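Local coordinates for protein taurocyamine kinase (Schistosoma mansoni, PDB 4WOD) that reversibly transfers phosphate between ATP and the guanidino compound taurocyamine, using magnesium as cofactor, at residues P460-L473 with T694-V706. The protein carries 4 engineered substitutions. Residues are numbered along the deposited sequence; the frame is centred on the assembly and turned at random.
Sequences PTFGDLSKLPFGDL and TELQAAHEMAEGV
Glu695 OE1 accepts the backbone N-H of Thr461 at 3.1 Å, the donor lying above the carboxylate plane, 39° out of it. A bend at chi2 (80°) folds the acid back toward the loop, and its CG lies 3.7 Å from Phe462 CE1, at the ring edge and near its plane. From Leu696 N a weak bond of 3.4 Å returns to Thr461 O. Beside these two bonds, one to a side chain and one weak between backbones, Thr461 CB packs on Thr694 CG2, while Thr694 OG1 caps the helix by accepting from Gln697 N; Gln697 OE1 takes the N-H of Thr694 in turn, completing a capping box. In this phosphagen kinase fold, helix 695-715 packs on the antiparallel sheet of the second catalytic domain, Met702 and Val706 touching strand 639-646, and the loop leading into strand 480-489 runs along the helix. Leu696, its CG anti to the backbone N (chi1 -163°), sends CD1 among Phe462 O, Leu468 CD2 and Pro469 CD, the last at 3.7 Å. Phe470 CE1 reaches Ala699 CB at 3.8 Å, and Tyr603 of helix 599-614 meets the Phe470 ring edge-to-face. Pro469 CB lies over one face of the His700 imidazole. Farther along, Leu473 lays both methyls against Ala703, CD2 3.8 Å from Ala703 CB and CD1 near its CA, with CD1 also close to Val706 CG1.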
# COMPACT_ATOMS: atom_id res chain seq x y z
N PRO A 460 25.58 -14.14 -27.91
CA PRO A 460 24.24 -14.08 -28.48
C PRO A 460 24.17 -14.84 -29.80
O PRO A 460 24.89 -14.51 -30.73
CB PRO A 460 24.00 -12.57 -28.68
CG PRO A 460 25.23 -11.87 -28.10
CD PRO A 460 25.94 -12.87 -27.26
N THR A 461 23.35 -15.88 -29.84
CA THR A 461 23.23 -16.72 -31.04
C THR A 461 21.78 -16.67 -31.49
O THR A 461 20.97 -17.51 -31.11
CB THR A 461 23.67 -18.17 -30.77
OG1 THR A 461 24.99 -18.18 -30.22
CG2 THR A 461 23.65 -19.00 -32.05
N PHE A 462 21.46 -15.65 -32.29
CA PHE A 462 20.09 -15.39 -32.76
C PHE A 462 19.74 -16.26 -33.96
O PHE A 462 18.57 -16.59 -34.19
CB PHE A 462 19.93 -13.92 -33.13
CG PHE A 462 20.15 -12.96 -31.97
CD1 PHE A 462 19.55 -13.19 -30.74
CD2 PHE A 462 20.93 -11.84 -32.14
CE1 PHE A 462 19.75 -12.30 -29.68
CE2 PHE A 462 21.12 -10.93 -31.09
CZ PHE A 462 20.54 -11.17 -29.86
N GLY A 463 20.76 -16.61 -34.75
CA GLY A 463 20.57 -17.46 -35.92
C GLY A 463 20.48 -16.64 -37.19
O GLY A 463 20.51 -15.42 -37.16
N ASP A 464 20.36 -17.34 -38.32
CA ASP A 464 20.16 -16.70 -39.62
C ASP A 464 18.69 -16.35 -39.77
O ASP A 464 17.85 -17.24 -39.95
CB ASP A 464 20.61 -17.64 -40.76
CG ASP A 464 20.55 -16.99 -42.13
OD1 ASP A 464 19.68 -16.12 -42.38
OD2 ASP A 464 21.37 -17.37 -42.99
N LEU A 465 18.38 -15.06 -39.72
CA LEU A 465 16.99 -14.62 -39.65
C LEU A 465 16.23 -14.86 -40.95
O LEU A 465 15.02 -14.65 -41.00
CB LEU A 465 16.92 -13.15 -39.26
CG LEU A 465 17.44 -12.74 -37.88
CD1 LEU A 465 16.98 -11.35 -37.62
CD2 LEU A 465 16.94 -13.68 -36.79
N SER A 466 16.93 -15.29 -41.99
CA SER A 466 16.27 -15.63 -43.26
C SER A 466 16.10 -17.14 -43.43
O SER A 466 15.36 -17.60 -44.30
CB SER A 466 17.05 -15.05 -44.44
OG SER A 466 18.33 -15.66 -44.54
N LYS A 467 16.80 -17.91 -42.60
CA LYS A 467 16.69 -19.36 -42.67
C LYS A 467 16.52 -19.93 -41.26
O LYS A 467 17.38 -20.64 -40.75
CB LYS A 467 17.91 -19.97 -43.37
CG LYS A 467 17.59 -21.23 -44.18
CD LYS A 467 18.79 -21.73 -44.99
CE LYS A 467 18.51 -23.11 -45.58
NZ LYS A 467 19.56 -23.58 -46.54
N LEU A 468 15.39 -19.59 -40.64
CA LEU A 468 15.09 -20.03 -39.28
C LEU A 468 14.54 -21.46 -39.26
O LEU A 468 13.94 -21.91 -40.23
CB LEU A 468 14.11 -19.06 -38.63
CG LEU A 468 14.61 -17.64 -38.36
CD1 LEU A 468 13.44 -16.71 -38.16
CD2 LEU A 468 15.55 -17.61 -37.15
N PRO A 469 14.74 -22.19 -38.15
CA PRO A 469 14.22 -23.56 -38.11
C PRO A 469 12.79 -23.64 -37.59
O PRO A 469 12.42 -24.62 -36.94
CB PRO A 469 15.18 -24.26 -37.15
CG PRO A 469 15.52 -23.17 -36.17
CD PRO A 469 15.56 -21.88 -36.97
N PHE A 470 12.00 -22.60 -37.86
CA PHE A 470 10.59 -22.61 -37.52
C PHE A 470 9.91 -21.58 -38.42
O PHE A 470 10.57 -20.69 -38.95
CB PHE A 470 10.35 -22.30 -36.04
CG PHE A 470 11.19 -21.16 -35.50
CD1 PHE A 470 12.31 -21.42 -34.73
CD2 PHE A 470 10.85 -19.85 -35.75
CE1 PHE A 470 13.09 -20.39 -34.23
CE2 PHE A 470 11.62 -18.80 -35.25
CZ PHE A 470 12.75 -19.07 -34.49
N GLY A 471 8.61 -21.71 -38.61
CA GLY A 471 7.89 -20.81 -39.48
C GLY A 471 6.56 -20.43 -38.87
O GLY A 471 6.50 -19.76 -37.84
N ASP A 472 5.48 -20.86 -39.53
CA ASP A 472 4.14 -20.65 -39.03
C ASP A 472 3.61 -21.93 -38.39
O ASP A 472 3.30 -22.91 -39.09
CB ASP A 472 3.22 -20.18 -40.15
CG ASP A 472 1.87 -19.70 -39.64
OD1 ASP A 472 1.40 -20.20 -38.60
OD2 ASP A 472 1.28 -18.81 -40.30
N LEU A 473 3.49 -21.92 -37.08
CA LEU A 473 3.10 -23.10 -36.33
C LEU A 473 1.62 -23.46 -36.50
O LEU A 473 1.16 -24.48 -35.97
CB LEU A 473 3.42 -22.91 -34.85
CG LEU A 473 4.78 -22.34 -34.46
CD1 LEU A 473 4.91 -22.25 -32.94
CD2 LEU A 473 5.92 -23.13 -35.05
N THR A 694 20.80 -21.39 -26.41
CA THR A 694 20.84 -20.17 -27.21
C THR A 694 19.43 -19.62 -27.43
O THR A 694 18.44 -20.28 -27.12
CB THR A 694 21.52 -20.39 -28.58
OG1 THR A 694 20.72 -21.29 -29.35
CG2 THR A 694 22.94 -20.95 -28.41
N GLU A 695 19.36 -18.40 -27.97
CA GLU A 695 18.08 -17.76 -28.26
C GLU A 695 17.32 -18.60 -29.29
O GLU A 695 16.13 -18.90 -29.13
CB GLU A 695 18.30 -16.33 -28.78
CG GLU A 695 18.73 -15.30 -27.71
CD GLU A 695 20.22 -15.34 -27.35
OE1 GLU A 695 20.97 -16.14 -27.94
OE2 GLU A 695 20.65 -14.55 -26.47
N LEU A 696 18.04 -19.00 -30.33
CA LEU A 696 17.48 -19.88 -31.36
C LEU A 696 16.90 -21.17 -30.76
O LEU A 696 15.78 -21.57 -31.09
CB LEU A 696 18.56 -20.19 -32.39
CG LEU A 696 18.09 -20.74 -33.74
CD1 LEU A 696 17.10 -19.78 -34.39
CD2 LEU A 696 19.29 -20.95 -34.64
N GLN A 697 17.65 -21.81 -29.87
CA GLN A 697 17.16 -23.03 -29.25
C GLN A 697 15.94 -22.73 -28.38
O GLN A 697 14.98 -23.51 -28.37
CB GLN A 697 18.27 -23.71 -28.43
CG GLN A 697 19.42 -24.21 -29.28
CD GLN A 697 20.65 -24.63 -28.48
OE1 GLN A 697 20.98 -24.04 -27.44
NE2 GLN A 697 21.33 -25.66 -28.97
N ALA A 698 15.97 -21.61 -27.66
CA ALA A 698 14.83 -21.23 -26.81
C ALA A 698 13.55 -21.15 -27.64
O ALA A 698 12.52 -21.70 -27.27
CB ALA A 698 15.11 -19.89 -26.11
N ALA A 699 13.62 -20.44 -28.75
CA ALA A 699 12.45 -20.28 -29.60
C ALA A 699 12.08 -21.61 -30.27
O ALA A 699 10.90 -21.89 -30.48
CB ALA A 699 12.69 -19.18 -30.63
N HIS A 700 13.08 -22.42 -30.60
CA HIS A 700 12.81 -23.70 -31.26
C HIS A 700 12.19 -24.70 -30.29
O HIS A 700 11.32 -25.48 -30.69
CB HIS A 700 14.07 -24.28 -31.88
CG HIS A 700 13.81 -25.42 -32.81
ND1 HIS A 700 14.63 -26.53 -32.89
CD2 HIS A 700 12.83 -25.62 -33.72
CE1 HIS A 700 14.16 -27.35 -33.80
NE2 HIS A 700 13.07 -26.82 -34.32
N GLU A 701 12.63 -24.68 -29.04
CA GLU A 701 12.04 -25.54 -28.03
C GLU A 701 10.55 -25.25 -27.90
O GLU A 701 9.74 -26.19 -27.88
CB GLU A 701 12.74 -25.39 -26.67
CG GLU A 701 14.06 -26.14 -26.62
CD GLU A 701 14.61 -26.30 -25.21
OE1 GLU A 701 13.84 -26.15 -24.23
OE2 GLU A 701 15.82 -26.57 -25.09
N MET A 702 10.18 -23.97 -27.83
CA MET A 702 8.76 -23.63 -27.74
C MET A 702 8.03 -24.17 -28.95
O MET A 702 7.03 -24.88 -28.81
CB MET A 702 8.55 -22.12 -27.61
CG MET A 702 7.09 -21.74 -27.39
SD MET A 702 6.20 -21.51 -28.95
CE MET A 702 6.67 -19.84 -29.40
N ALA A 703 8.54 -23.86 -30.14
CA ALA A 703 7.92 -24.31 -31.39
C ALA A 703 7.74 -25.84 -31.45
O ALA A 703 6.65 -26.34 -31.72
CB ALA A 703 8.74 -23.83 -32.58
N GLU A 704 8.81 -26.58 -31.18
CA GLU A 704 8.74 -28.04 -31.17
C GLU A 704 7.72 -28.54 -30.16
O GLU A 704 6.95 -29.46 -30.45
CB GLU A 704 10.11 -28.65 -30.87
CG GLU A 704 11.08 -28.59 -32.03
CD GLU A 704 12.34 -29.39 -31.77
OE1 GLU A 704 13.39 -28.78 -31.49
OE2 GLU A 704 12.27 -30.64 -31.85
N GLY A 705 7.70 -27.93 -28.98
CA GLY A 705 6.74 -28.28 -27.95
C GLY A 705 5.30 -27.98 -28.33
O GLY A 705 4.39 -28.74 -28.00
N VAL A 706 5.09 -26.86 -29.01
CA VAL A 706 3.75 -26.44 -29.39
C VAL A 706 3.28 -27.27 -30.58
O VAL A 706 2.12 -27.65 -30.65
CB VAL A 706 3.71 -24.92 -29.71
CG1 VAL A 706 2.41 -24.54 -30.42
CG2 VAL A 706 3.90 -24.10 -28.43